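Local structure of hyaluronidase (Thermobaculum terrenum, 5DIY) at residues 32-37 and 275-280; 291-294 and 300-303; 302-307 and 366-371; 332-337 and 344-349; 413-418 and 453-458. The protein probably cleaves O-linked N-acetylglucosamine from glycosylated proteins, as a hexosaminidase of glycoside hydrolase family 84 whose presumed proton donor has been mutated here. All blocks are in the same frame, centred on the assembly; numbering follows the deposited sequence.

Contact 1: residues 32-37 and 275-280; sequences ANNLNA and YLNSPS
A single water carries the polar half of this contact: it accepts from Asn34 ND2 at 2.7 Å and donates to Asn277 OD1 at 3.0 Å. The two amides themselves stay apart, with Asn34 ND2 and Asn277 OD1 separated by 4.4 Å, so the water fills the role a direct bond would otherwise play. Asn34 owes its position to a Schellman motif, in which it is the positive-phi residue that ends helix 20-32. The next residue is buried, and the apolar half begins at once: Leu35 CD2 lies 3.8 Å from Leu276 CD1, the two side chains crossing at about a right angle. In Leu276, CG stands anti to its carbonyl carbon (chi1 -62°), which carries CD1 from the last turn of helix 262-277 over to Leu35. Ile9 of the first barrel strand packs on Leu35, and Ile254 of the last one on Leu276. The example is thus a seam of a TIM barrel, where the loop leading into the second strand rests against the helix that follows the eighth. Methyl contact gives the buried side its fit, while on the solvent side the water links two amides that do not reach each other directly.

Contact 2: residues 291-294 and 300-303; sequences AVST and NLSA
Leu301 divides its two methyls between neighbouring residues of the opposing helix, CD1 going to Val292 and CD2 to Ser293. Its CG is anti to the backbone N (chi1 -177°), and the second torsion of 50° then splits the two methyls between these partners. CD1 sits 3.9 Å from Val292 CG1 and 4.0 Å from Val292 CB, so it lies along the branch point of the valine and does more than touch one methyl. Val292 is turned to match. With chi1 at 168°, its CG1 extends anti to the backbone N and reaches across, also coming within 3.9 Å of Leu301 CA; this methyl therefore rests against the first turn of the opposing helix, backbone included.

The second branch meets a hydroxyl. Leu301 CD2 is 4.0 Å from Ser293 OG, a distance of simple contact between a methyl and an oxygen. That OG is hydrogen-bonded to Arg289 O one turn back, which settles its polar requirement within helix 284-296. The contact joins this helix to helix 301-308, the next in the chain, across a short connection. Leu267 of helix 262-277 packs against Val292 as well, joining helix 284-296 to the helix that follows the last barrel strand.

As no hydrogen bond links the two segments, their fit depends on branched aliphatic groups taking complementary rotamers; the serine probably tolerates this apolar neighbour because its hydroxyl is bonded within its own helix.

Contact 3: residues 302-307 and 366-371; sequences SAMEKF and SKFFWE
Two helical segments face each other here at a distance, their nearest CA atoms, those of Met304 and Phe369, being 11.1 Å apart. The space is spanned by a Met-aromatic contact between Met304 and Phe369, with Phe368 packed against the methionine's methyl.

Met304 leaves helix 301-308 toward helix 367-371 and then curls, with chi2 at -59° and chi3 at -64°. These two bends separate the tasks of its last atoms. The sulfur is presented to Phe369: SD lies 5.3 Å from the ring centroid and 77° off the ring normal, hence at the edge, with CE1 the atom it touches at 4.1 Å. The terminal methyl swings instead to Phe368, where Met304 CE comes within 3.9 Å of CZ and 4.0 Å of CE1. Methionine and Phe368 approach from opposite directions, and the methyl meets the ring obliquely.

All three residues are buried. Trp288, Val292 and Leu296 of helix 284-296 also touch Met304, and Leu361 of helix 340-362 reaches it too, so the methionine sits where several helices converge. Of the charged residues, exposed Lys367 pairs with Glu22, while buried Glu371 takes a hydrogen bond at OE1 from Ala264 N, near the beginning of helix 262-277.

The two rings also order each other. Phe368 has its CG anti to the backbone N, whereas that of Phe369 is anti to the carbonyl carbon, and these different rotamers bring the rings together edge on face: Phe368 CD1 stands 3.6 Å above the plane of Phe369, over the centre of the ring.

Contact 4: residues 332-337 and 344-349; sequences QEDFAS and LRTLRE
Phe335 reaches from near the end of helix 322-336 to Leu344 on the next helix. From CB, a chi1 of -64° places CG beside its own backbone N and anti to the carbonyl carbon, which swings the ring across to the partner. Along the ring, CE1 is the first atom to touch: it lies 3.6 Å from Leu344 N and 4.1 Å from Leu344 CG. The backbone nitrogen approaches near the plane of the ring, at its edge, and so does not point into the pi face. At the tip, CZ meets Leu344 CD2 at 3.9 Å. Phe393 and Phe397 of helix 373-398 bring their own rings against Phe335. A serine here would probably leave Leu344 CD2 without its aromatic neighbour and open a gap beside those two phenylalanines.

A polar link flanks the ring. Asp334 OD2 and Thr346 OG1, 4.4 Å apart, do not bond directly, but Lys330 NZ serves both, by a salt bridge to the aspartate and a hydrogen bond to the threonine. Thr346 OG1 also bonds Gln342 O in its own helix, and Asp334 OD1 has a second salt bridge to Arg339. The arrangement is that of a helical hairpin: two successive antiparallel helices, joined by a short loop and packed against helix 373-398.

Contact 5: residues 413-418 and 453-458; sequences QKALQG and VSIELQ
Helix segments 413-418 and 453-458 cross steeply, their N-to-C directions 124° apart and their axes approaching to 10.1 Å. Nearest to each other are the CA atoms of Leu416 and Glu456, at 7.1 Å.

Ile455 is the residue that fills the interface. Its CG1 occupies the crowded position between backbone N and carbonyl carbon (chi1 63°), and from there the chain runs on extended, so that CD1 is delivered straight to the surface of helix 412-428. This methyl lands 3.4 Å from Ala415 CB, tighter than usual carbon contact, and 3.9 Å from Leu416 N, which means it also rests against the backbone of the opposing helix. The short alanine side chain probably makes so close an approach possible, though the pair is crowded. Leu412 on the same helix and Leu396 of helix 373-398 pack around Ile455 too.

Leu416 forms the other half. Its CD2 lies across the base of Glu456, 3.8 Å from CG and 4.1 Å from CA, crossing that side chain at a slant; the same methyl is a looser 4.4 Å from Ile455 CD1. Glu456 thus offers its aliphatic stem to the leucine, while its bent chain takes the carboxylate to a salt bridge between OE1 and Arg419 NH1, nearly one turn beyond Leu416.

No hydrogen bond spans the two segments. The crossing rests on methyl contacts around buried Ala415 and Ile455, and the exposed glutamate combines both chemistries, its stem covering leucine and its charge binding helix 412-428 through the arginine.

In the fold
The five contacts run from the barrel out along the helical part of the chain. Contact 1 closes a seam of the eight-stranded parallel barrel; contact 2 follows in sequence, the two centres about 20 Å apart. Contacts 2 and 3 form one continuous cluster: their centres are about 8 Å apart, both use helix 301-308, and Val292 CG1 touches Met304 CG at 3.8 Å. Contact 4 falls, in sequence, between the two segments of contact 3, yet lies about 28 Å from it centre to centre, because helices 322-336 and 340-362 run out and back. Contact 5 comes last, its centre about 19 Å from that of contact 4 and about 58 Å from that of contact 1, across the chain's centre. Helix packing thus extends the fold well beyond the barrel that carries the sugar site.

Contact 1: residues 32-37 and 275-280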
# COMPACT_ATOMS: atom_id res chain seq x y z
N ALA C 32 14.15 -8.93 14.32
CA ALA C 32 15.41 -8.38 13.76
C ALA C 32 15.43 -6.86 13.66
O ALA C 32 16.50 -6.25 13.82
CB ALA C 32 15.71 -8.99 12.39
N ASN C 33 14.26 -6.26 13.41
CA ASN C 33 14.11 -4.82 13.23
C ASN C 33 13.40 -4.10 14.39
O ASN C 33 13.01 -2.95 14.27
CB ASN C 33 13.38 -4.58 11.90
CG ASN C 33 14.18 -5.08 10.71
OD1 ASN C 33 13.85 -6.10 10.09
ND2 ASN C 33 15.26 -4.37 10.40
N ASN C 34 13.26 -4.78 15.53
CA ASN C 34 12.67 -4.21 16.75
C ASN C 34 11.22 -3.71 16.57
O ASN C 34 10.83 -2.66 17.09
CB ASN C 34 13.59 -3.10 17.32
CG ASN C 34 13.30 -2.78 18.78
OD1 ASN C 34 12.87 -3.64 19.55
ND2 ASN C 34 13.52 -1.53 19.16
N LEU C 35 10.44 -4.48 15.81
CA LEU C 35 8.99 -4.29 15.75
C LEU C 35 8.41 -5.23 16.80
O LEU C 35 8.73 -6.42 16.79
CB LEU C 35 8.44 -4.62 14.36
CG LEU C 35 8.92 -3.71 13.23
CD1 LEU C 35 8.50 -4.26 11.87
CD2 LEU C 35 8.41 -2.30 13.41
N ASN C 36 7.58 -4.70 17.70
CA ASN C 36 7.17 -5.44 18.91
C ASN C 36 5.67 -5.71 19.04
O ASN C 36 5.19 -6.04 20.14
CB ASN C 36 7.66 -4.69 20.15
CG ASN C 36 6.91 -3.39 20.39
OD1 ASN C 36 6.18 -2.91 19.51
ND2 ASN C 36 7.08 -2.83 21.57
N ALA C 37 4.91 -5.59 17.95
CA ALA C 37 3.46 -5.69 18.02
C ALA C 37 2.85 -6.17 16.71
O ALA C 37 3.18 -5.65 15.65
CB ALA C 37 2.87 -4.34 18.40
N TYR C 275 12.58 4.24 10.79
CA TYR C 275 11.91 5.49 11.16
C TYR C 275 11.44 5.43 12.61
O TYR C 275 11.69 6.36 13.37
CB TYR C 275 10.72 5.82 10.24
CG TYR C 275 9.80 6.88 10.82
CD1 TYR C 275 10.09 8.24 10.69
CD2 TYR C 275 8.65 6.52 11.53
CE1 TYR C 275 9.27 9.22 11.24
CE2 TYR C 275 7.81 7.49 12.08
CZ TYR C 275 8.12 8.83 11.93
OH TYR C 275 7.28 9.78 12.47
N LEU C 276 10.76 4.35 12.99
CA LEU C 276 10.26 4.21 14.36
C LEU C 276 11.40 4.21 15.38
O LEU C 276 11.26 4.79 16.46
CB LEU C 276 9.44 2.93 14.53
CG LEU C 276 8.15 2.77 13.71
CD1 LEU C 276 7.64 1.35 13.84
CD2 LEU C 276 7.08 3.79 14.10
N ASN C 277 12.52 3.58 15.03
CA ASN C 277 13.69 3.51 15.92
C ASN C 277 14.33 4.86 16.23
O ASN C 277 14.75 5.10 17.37
CB ASN C 277 14.74 2.56 15.35
CG ASN C 277 15.91 2.35 16.30
OD1 ASN C 277 15.74 1.81 17.39
ND2 ASN C 277 17.10 2.80 15.90
N SER C 278 14.43 5.73 15.23
CA SER C 278 15.04 7.05 15.39
C SER C 278 14.48 8.05 14.37
O SER C 278 15.14 8.37 13.38
CB SER C 278 16.56 6.93 15.28
OG SER C 278 17.18 8.18 15.55
N PRO C 279 13.26 8.56 14.62
CA PRO C 279 12.59 9.39 13.61
C PRO C 279 13.28 10.72 13.26
O PRO C 279 13.13 11.19 12.13
CB PRO C 279 11.19 9.61 14.20
CG PRO C 279 11.33 9.36 15.65
CD PRO C 279 12.44 8.37 15.82
N SER C 280 14.03 11.31 14.20
CA SER C 280 14.77 12.55 13.93
C SER C 280 15.99 12.36 13.02
O SER C 280 16.42 13.31 12.36
CB SER C 280 15.20 13.23 15.24
OG SER C 280 16.18 12.46 15.91
O HOH W 1 13.06 0.57 17.46

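Contact 2: residues 291-294 and 300-303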
# COMPACT_ATOMS: atom_id res chain seq x y z
N ALA C 291 18.20 -1.27 3.43
CA ALA C 291 17.17 -2.31 3.32
C ALA C 291 17.44 -3.26 2.15
O ALA C 291 17.46 -4.48 2.34
CB ALA C 291 15.79 -1.69 3.17
N VAL C 292 17.65 -2.69 0.96
CA VAL C 292 17.95 -3.47 -0.25
C VAL C 292 19.22 -4.33 -0.07
O VAL C 292 19.21 -5.51 -0.42
CB VAL C 292 18.09 -2.56 -1.51
CG1 VAL C 292 18.69 -3.33 -2.70
CG2 VAL C 292 16.75 -1.98 -1.91
N SER C 293 20.28 -3.74 0.46
CA SER C 293 21.55 -4.46 0.71
C SER C 293 21.39 -5.66 1.64
O SER C 293 21.77 -6.77 1.29
CB SER C 293 22.60 -3.51 1.28
OG SER C 293 22.80 -2.41 0.42
N THR C 294 20.82 -5.41 2.82
CA THR C 294 20.55 -6.46 3.83
C THR C 294 19.65 -7.57 3.29
O THR C 294 20.00 -8.75 3.38
CB THR C 294 19.85 -5.86 5.07
OG1 THR C 294 20.67 -4.84 5.64
CG2 THR C 294 19.58 -6.94 6.13
N ASN C 300 22.67 -6.11 -6.03
CA ASN C 300 21.39 -5.73 -6.64
C ASN C 300 20.98 -4.29 -6.36
O ASN C 300 19.91 -3.87 -6.79
CB ASN C 300 20.29 -6.68 -6.16
CG ASN C 300 20.56 -8.11 -6.54
OD1 ASN C 300 20.76 -8.96 -5.67
ND2 ASN C 300 20.59 -8.39 -7.83
N LEU C 301 21.83 -3.51 -5.69
CA LEU C 301 21.46 -2.18 -5.23
C LEU C 301 21.18 -1.20 -6.38
O LEU C 301 20.09 -0.61 -6.43
CB LEU C 301 22.53 -1.61 -4.29
CG LEU C 301 22.29 -0.24 -3.66
CD1 LEU C 301 20.91 -0.16 -3.02
CD2 LEU C 301 23.38 0.07 -2.65
N SER C 302 22.13 -1.04 -7.30
CA SER C 302 21.96 -0.07 -8.41
C SER C 302 20.84 -0.49 -9.36
O SER C 302 20.10 0.36 -9.86
CB SER C 302 23.28 0.17 -9.17
OG SER C 302 23.72 -1.00 -9.83
N ALA C 303 20.68 -1.79 -9.57
CA ALA C 303 19.54 -2.32 -10.33
C ALA C 303 18.20 -2.07 -9.63
O ALA C 303 17.19 -1.77 -10.29
CB ALA C 303 19.72 -3.80 -10.58

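Contact 3: residues 302-307 and 366-371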
# COMPACT_ATOMS: atom_id res chain seq x y z
N SER C 302 22.13 -1.04 -7.30
CA SER C 302 21.96 -0.07 -8.41
C SER C 302 20.84 -0.49 -9.36
O SER C 302 20.10 0.36 -9.86
CB SER C 302 23.28 0.17 -9.17
OG SER C 302 23.72 -1.00 -9.83
N ALA C 303 20.68 -1.79 -9.57
CA ALA C 303 19.54 -2.32 -10.33
C ALA C 303 18.20 -2.07 -9.63
O ALA C 303 17.19 -1.77 -10.29
CB ALA C 303 19.72 -3.80 -10.58
N MET C 304 18.17 -2.21 -8.31
CA MET C 304 16.95 -1.92 -7.55
C MET C 304 16.63 -0.42 -7.59
O MET C 304 15.48 -0.06 -7.83
CB MET C 304 17.04 -2.42 -6.10
CG MET C 304 16.83 -3.93 -5.96
SD MET C 304 15.24 -4.52 -6.58
CE MET C 304 14.11 -3.68 -5.47
N GLU C 305 17.63 0.42 -7.37
CA GLU C 305 17.49 1.87 -7.52
C GLU C 305 16.80 2.21 -8.85
O GLU C 305 15.80 2.94 -8.87
CB GLU C 305 18.85 2.57 -7.45
CG GLU C 305 19.46 2.67 -6.05
CD GLU C 305 18.94 3.85 -5.23
OE1 GLU C 305 17.92 4.48 -5.59
OE2 GLU C 305 19.56 4.17 -4.19
N LYS C 306 17.31 1.64 -9.94
CA LYS C 306 16.76 1.92 -11.27
C LYS C 306 15.34 1.41 -11.46
O LYS C 306 14.50 2.11 -12.00
CB LYS C 306 17.66 1.31 -12.36
CG LYS C 306 17.36 1.83 -13.75
CD LYS C 306 17.88 3.25 -13.89
CE LYS C 306 17.21 4.00 -15.01
NZ LYS C 306 17.54 5.45 -14.93
N PHE C 307 15.09 0.18 -11.02
CA PHE C 307 13.78 -0.44 -11.14
C PHE C 307 12.75 0.32 -10.29
O PHE C 307 11.58 0.44 -10.70
CB PHE C 307 13.87 -1.91 -10.73
CG PHE C 307 12.56 -2.64 -10.77
CD1 PHE C 307 11.93 -2.90 -11.99
CD2 PHE C 307 11.96 -3.10 -9.60
CE1 PHE C 307 10.72 -3.58 -12.03
CE2 PHE C 307 10.75 -3.79 -9.64
CZ PHE C 307 10.13 -4.02 -10.86
N SER C 366 15.29 -15.66 -5.23
CA SER C 366 14.62 -15.57 -3.93
C SER C 366 13.12 -15.31 -4.03
O SER C 366 12.59 -14.95 -5.09
CB SER C 366 15.27 -14.47 -3.09
OG SER C 366 15.05 -13.20 -3.68
N LYS C 367 12.44 -15.47 -2.90
CA LYS C 367 11.00 -15.25 -2.82
C LYS C 367 10.57 -13.82 -3.18
O LYS C 367 9.53 -13.62 -3.80
CB LYS C 367 10.49 -15.60 -1.42
CG LYS C 367 8.98 -15.50 -1.32
CD LYS C 367 8.47 -16.07 -0.01
CE LYS C 367 6.97 -16.17 -0.08
NZ LYS C 367 6.38 -16.09 1.27
N PHE C 368 11.36 -12.83 -2.75
CA PHE C 368 11.11 -11.43 -3.12
C PHE C 368 10.90 -11.31 -4.64
O PHE C 368 9.88 -10.77 -5.09
CB PHE C 368 12.27 -10.53 -2.65
CG PHE C 368 12.13 -9.08 -3.06
CD1 PHE C 368 12.64 -8.64 -4.29
CD2 PHE C 368 11.51 -8.16 -2.22
CE1 PHE C 368 12.52 -7.31 -4.67
CE2 PHE C 368 11.39 -6.83 -2.60
CZ PHE C 368 11.89 -6.40 -3.83
N PHE C 369 11.85 -11.83 -5.41
CA PHE C 369 11.78 -11.73 -6.89
C PHE C 369 10.71 -12.60 -7.53
O PHE C 369 10.24 -12.27 -8.62
CB PHE C 369 13.15 -11.93 -7.53
CG PHE C 369 14.12 -10.85 -7.15
CD1 PHE C 369 13.96 -9.56 -7.63
CD2 PHE C 369 15.15 -11.10 -6.25
CE1 PHE C 369 14.83 -8.54 -7.26
CE2 PHE C 369 16.03 -10.09 -5.88
CZ PHE C 369 15.86 -8.81 -6.39
N TRP C 370 10.30 -13.68 -6.86
CA TRP C 370 9.08 -14.41 -7.24
C TRP C 370 7.82 -13.55 -7.05
O TRP C 370 6.95 -13.54 -7.91
CB TRP C 370 8.94 -15.72 -6.43
CG TRP C 370 7.72 -16.51 -6.81
CD1 TRP C 370 7.61 -17.43 -7.80
CD2 TRP C 370 6.42 -16.43 -6.20
NE1 TRP C 370 6.34 -17.94 -7.86
CE2 TRP C 370 5.58 -17.34 -6.88
CE3 TRP C 370 5.88 -15.67 -5.15
CZ2 TRP C 370 4.23 -17.52 -6.54
CZ3 TRP C 370 4.53 -15.85 -4.81
CH2 TRP C 370 3.73 -16.77 -5.51
N GLU C 371 7.73 -12.82 -5.93
CA GLU C 371 6.56 -11.98 -5.67
C GLU C 371 6.42 -10.80 -6.65
O GLU C 371 5.32 -10.51 -7.12
CB GLU C 371 6.54 -11.46 -4.22
CG GLU C 371 6.07 -12.50 -3.22
CD GLU C 371 6.09 -12.02 -1.79
OE1 GLU C 371 6.36 -10.83 -1.54
OE2 GLU C 371 5.87 -12.86 -0.89

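Contact 4: residues 332-337 and 344-349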
# COMPACT_ATOMS: atom_id res chain seq x y z
N GLN C 332 11.97 14.80 -26.07
CA GLN C 332 11.09 15.46 -27.05
C GLN C 332 11.56 16.89 -27.36
O GLN C 332 11.52 17.32 -28.52
CB GLN C 332 9.63 15.44 -26.60
CG GLN C 332 8.98 14.07 -26.71
CD GLN C 332 7.58 13.99 -26.10
OE1 GLN C 332 7.07 14.98 -25.56
NE2 GLN C 332 6.96 12.83 -26.20
N GLU C 333 12.02 17.62 -26.34
CA GLU C 333 12.58 18.96 -26.59
C GLU C 333 13.84 18.89 -27.47
O GLU C 333 13.99 19.69 -28.39
CB GLU C 333 12.87 19.74 -25.30
CG GLU C 333 13.33 21.16 -25.60
CD GLU C 333 13.23 22.12 -24.43
OE1 GLU C 333 13.63 21.74 -23.31
OE2 GLU C 333 12.75 23.26 -24.65
N ASP C 334 14.72 17.93 -27.20
CA ASP C 334 15.89 17.69 -28.06
C ASP C 334 15.48 17.51 -29.53
O ASP C 334 16.04 18.16 -30.41
CB ASP C 334 16.67 16.44 -27.61
CG ASP C 334 17.56 16.70 -26.41
OD1 ASP C 334 17.85 17.87 -26.09
OD2 ASP C 334 17.99 15.71 -25.80
N PHE C 335 14.50 16.64 -29.78
CA PHE C 335 13.99 16.43 -31.13
C PHE C 335 13.39 17.71 -31.73
O PHE C 335 13.61 18.00 -32.90
CB PHE C 335 12.98 15.27 -31.19
CG PHE C 335 13.56 13.91 -30.83
CD1 PHE C 335 14.94 13.64 -30.92
CD2 PHE C 335 12.71 12.88 -30.46
CE1 PHE C 335 15.43 12.38 -30.59
CE2 PHE C 335 13.21 11.62 -30.15
CZ PHE C 335 14.57 11.37 -30.21
N ALA C 336 12.68 18.48 -30.91
CA ALA C 336 12.07 19.75 -31.34
C ALA C 336 13.05 20.95 -31.46
O ALA C 336 12.62 22.05 -31.83
CB ALA C 336 10.94 20.09 -30.39
N SER C 337 14.33 20.76 -31.13
CA SER C 337 15.32 21.84 -31.11
C SER C 337 16.62 21.49 -31.86
O SER C 337 17.69 22.02 -31.54
CB SER C 337 15.66 22.21 -29.67
OG SER C 337 14.48 22.44 -28.91
N LEU C 344 18.39 10.94 -29.22
CA LEU C 344 18.58 9.52 -29.52
C LEU C 344 19.54 8.85 -28.54
O LEU C 344 19.29 7.71 -28.10
CB LEU C 344 19.05 9.32 -30.97
CG LEU C 344 18.03 9.60 -32.08
CD1 LEU C 344 18.69 9.46 -33.44
CD2 LEU C 344 16.82 8.68 -31.97
N ARG C 345 20.63 9.54 -28.18
CA ARG C 345 21.61 9.03 -27.22
C ARG C 345 20.97 8.79 -25.86
O ARG C 345 21.17 7.73 -25.26
CB ARG C 345 22.82 9.98 -27.07
CG ARG C 345 23.85 9.54 -26.02
CD ARG C 345 25.19 10.26 -26.15
NE ARG C 345 25.05 11.71 -26.27
CZ ARG C 345 24.85 12.57 -25.26
NH1 ARG C 345 24.76 12.16 -23.99
NH2 ARG C 345 24.72 13.87 -25.53
N THR C 346 20.19 9.76 -25.39
CA THR C 346 19.51 9.68 -24.09
C THR C 346 18.56 8.49 -24.06
O THR C 346 18.54 7.73 -23.08
CB THR C 346 18.72 10.96 -23.79
OG1 THR C 346 19.60 12.08 -23.82
CG2 THR C 346 18.03 10.90 -22.44
N LEU C 347 17.77 8.33 -25.12
CA LEU C 347 16.84 7.21 -25.23
C LEU C 347 17.60 5.87 -25.25
O LEU C 347 17.24 4.94 -24.51
CB LEU C 347 15.98 7.36 -26.49
CG LEU C 347 14.84 6.36 -26.71
CD1 LEU C 347 13.85 6.38 -25.56
CD2 LEU C 347 14.15 6.67 -28.03
N ARG C 348 18.65 5.79 -26.07
CA ARG C 348 19.51 4.60 -26.17
C ARG C 348 20.10 4.19 -24.82
O ARG C 348 20.01 3.02 -24.45
CB ARG C 348 20.66 4.86 -27.16
CG ARG C 348 21.61 3.67 -27.36
CD ARG C 348 22.84 4.05 -28.18
NE ARG C 348 22.43 4.57 -29.49
CZ ARG C 348 22.62 5.81 -29.96
NH1 ARG C 348 23.26 6.74 -29.26
NH2 ARG C 348 22.17 6.11 -31.17
N GLU C 349 20.74 5.14 -24.14
CA GLU C 349 21.37 4.91 -22.84
C GLU C 349 20.34 4.45 -21.80
O GLU C 349 20.63 3.56 -20.99
CB GLU C 349 22.11 6.18 -22.35
CG GLU C 349 23.39 6.53 -23.13
CD GLU C 349 24.02 7.91 -22.78
OE1 GLU C 349 23.36 8.77 -22.14
OE2 GLU C 349 25.19 8.14 -23.18

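Contact 5: residues 413-418 and 453-458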
# COMPACT_ATOMS: atom_id res chain seq x y z
N GLN C 413 10.69 2.23 -44.84
CA GLN C 413 10.18 0.89 -44.53
C GLN C 413 10.34 0.53 -43.05
O GLN C 413 9.40 0.05 -42.41
CB GLN C 413 10.88 -0.17 -45.40
CG GLN C 413 10.12 -1.48 -45.55
CD GLN C 413 10.86 -2.49 -46.42
OE1 GLN C 413 11.87 -3.07 -45.99
NE2 GLN C 413 10.38 -2.72 -47.64
N LYS C 414 11.53 0.78 -42.50
CA LYS C 414 11.81 0.53 -41.08
C LYS C 414 10.97 1.43 -40.16
O LYS C 414 10.54 0.99 -39.10
CB LYS C 414 13.30 0.69 -40.77
CG LYS C 414 14.19 -0.35 -41.44
CD LYS C 414 15.66 0.03 -41.43
CE LYS C 414 16.36 -0.39 -40.15
NZ LYS C 414 17.79 0.04 -40.14
N ALA C 415 10.73 2.67 -40.58
CA ALA C 415 9.88 3.61 -39.83
C ALA C 415 8.41 3.18 -39.83
O ALA C 415 7.81 3.03 -38.77
CB ALA C 415 10.02 5.02 -40.39
N LEU C 416 7.85 2.96 -41.03
CA LEU C 416 6.48 2.44 -41.20
C LEU C 416 6.25 1.15 -40.42
O LEU C 416 5.21 0.99 -39.79
CB LEU C 416 6.17 2.16 -42.67
CG LEU C 416 6.00 3.37 -43.60
CD1 LEU C 416 6.09 2.93 -45.05
CD2 LEU C 416 4.68 4.09 -43.33
N GLN C 417 7.22 0.26 -40.48
CA GLN C 417 7.17 -1.01 -39.76
C GLN C 417 7.12 -0.81 -38.24
O GLN C 417 6.41 -1.53 -37.54
CB GLN C 417 8.39 -1.86 -40.14
CG GLN C 417 8.48 -3.23 -39.51
CD GLN C 417 9.60 -4.05 -40.12
OE1 GLN C 417 10.54 -4.46 -39.43
NE2 GLN C 417 9.53 -4.27 -41.44
N GLY C 418 7.89 0.16 -37.74
CA GLY C 418 7.86 0.54 -36.33
C GLY C 418 6.52 1.10 -35.88
O GLY C 418 6.07 0.80 -34.79
N VAL C 453 2.83 10.40 -38.20
CA VAL C 453 1.69 10.37 -39.13
C VAL C 453 2.06 10.78 -40.57
O VAL C 453 1.57 10.18 -41.52
CB VAL C 453 0.50 11.24 -38.62
CG1 VAL C 453 0.87 12.71 -38.47
CG2 VAL C 453 -0.71 11.09 -39.55
N SER C 454 2.94 11.77 -40.71
CA SER C 454 3.22 12.33 -42.04
C SER C 454 4.08 11.44 -42.95
O SER C 454 4.12 11.68 -44.16
CB SER C 454 3.82 13.75 -41.93
OG SER C 454 5.16 13.72 -41.46
N ILE C 455 4.76 10.43 -42.40
CA ILE C 455 5.47 9.45 -43.24
C ILE C 455 4.52 8.46 -43.93
O ILE C 455 4.83 7.96 -45.01
CB ILE C 455 6.63 8.71 -42.52
CG1 ILE C 455 6.15 7.86 -41.34
CG2 ILE C 455 7.70 9.70 -42.06
CD1 ILE C 455 7.16 6.83 -40.89
N GLU C 456 3.37 8.17 -43.31
CA GLU C 456 2.31 7.42 -43.98
C GLU C 456 1.72 8.21 -45.14
O GLU C 456 1.54 7.66 -46.23
CB GLU C 456 1.19 7.02 -43.01
CG GLU C 456 1.54 5.86 -42.11
CD GLU C 456 0.35 4.95 -41.84
OE1 GLU C 456 -0.69 5.46 -41.37
OE2 GLU C 456 0.46 3.73 -42.10
N LEU C 457 1.43 9.49 -44.91
CA LEU C 457 1.00 10.40 -45.97
C LEU C 457 2.05 10.49 -47.10
O LEU C 457 1.70 10.49 -48.28
CB LEU C 457 0.75 11.81 -45.42
CG LEU C 457 -0.35 12.01 -44.38
CD1 LEU C 457 -0.41 13.48 -44.02
CD2 LEU C 457 -1.71 11.53 -44.87
N GLN C 458 3.32 10.57 -46.70
CA GLN C 458 4.44 10.62 -47.65
C GLN C 458 4.55 9.32 -48.45
O GLN C 458 4.83 9.35 -49.64
CB GLN C 458 5.76 10.87 -46.90
CG GLN C 458 6.96 11.16 -47.79
CD GLN C 458 8.25 11.34 -46.99
OE1 GLN C 458 8.34 10.94 -45.83
NE2 GLN C 458 9.24 11.96 -47.62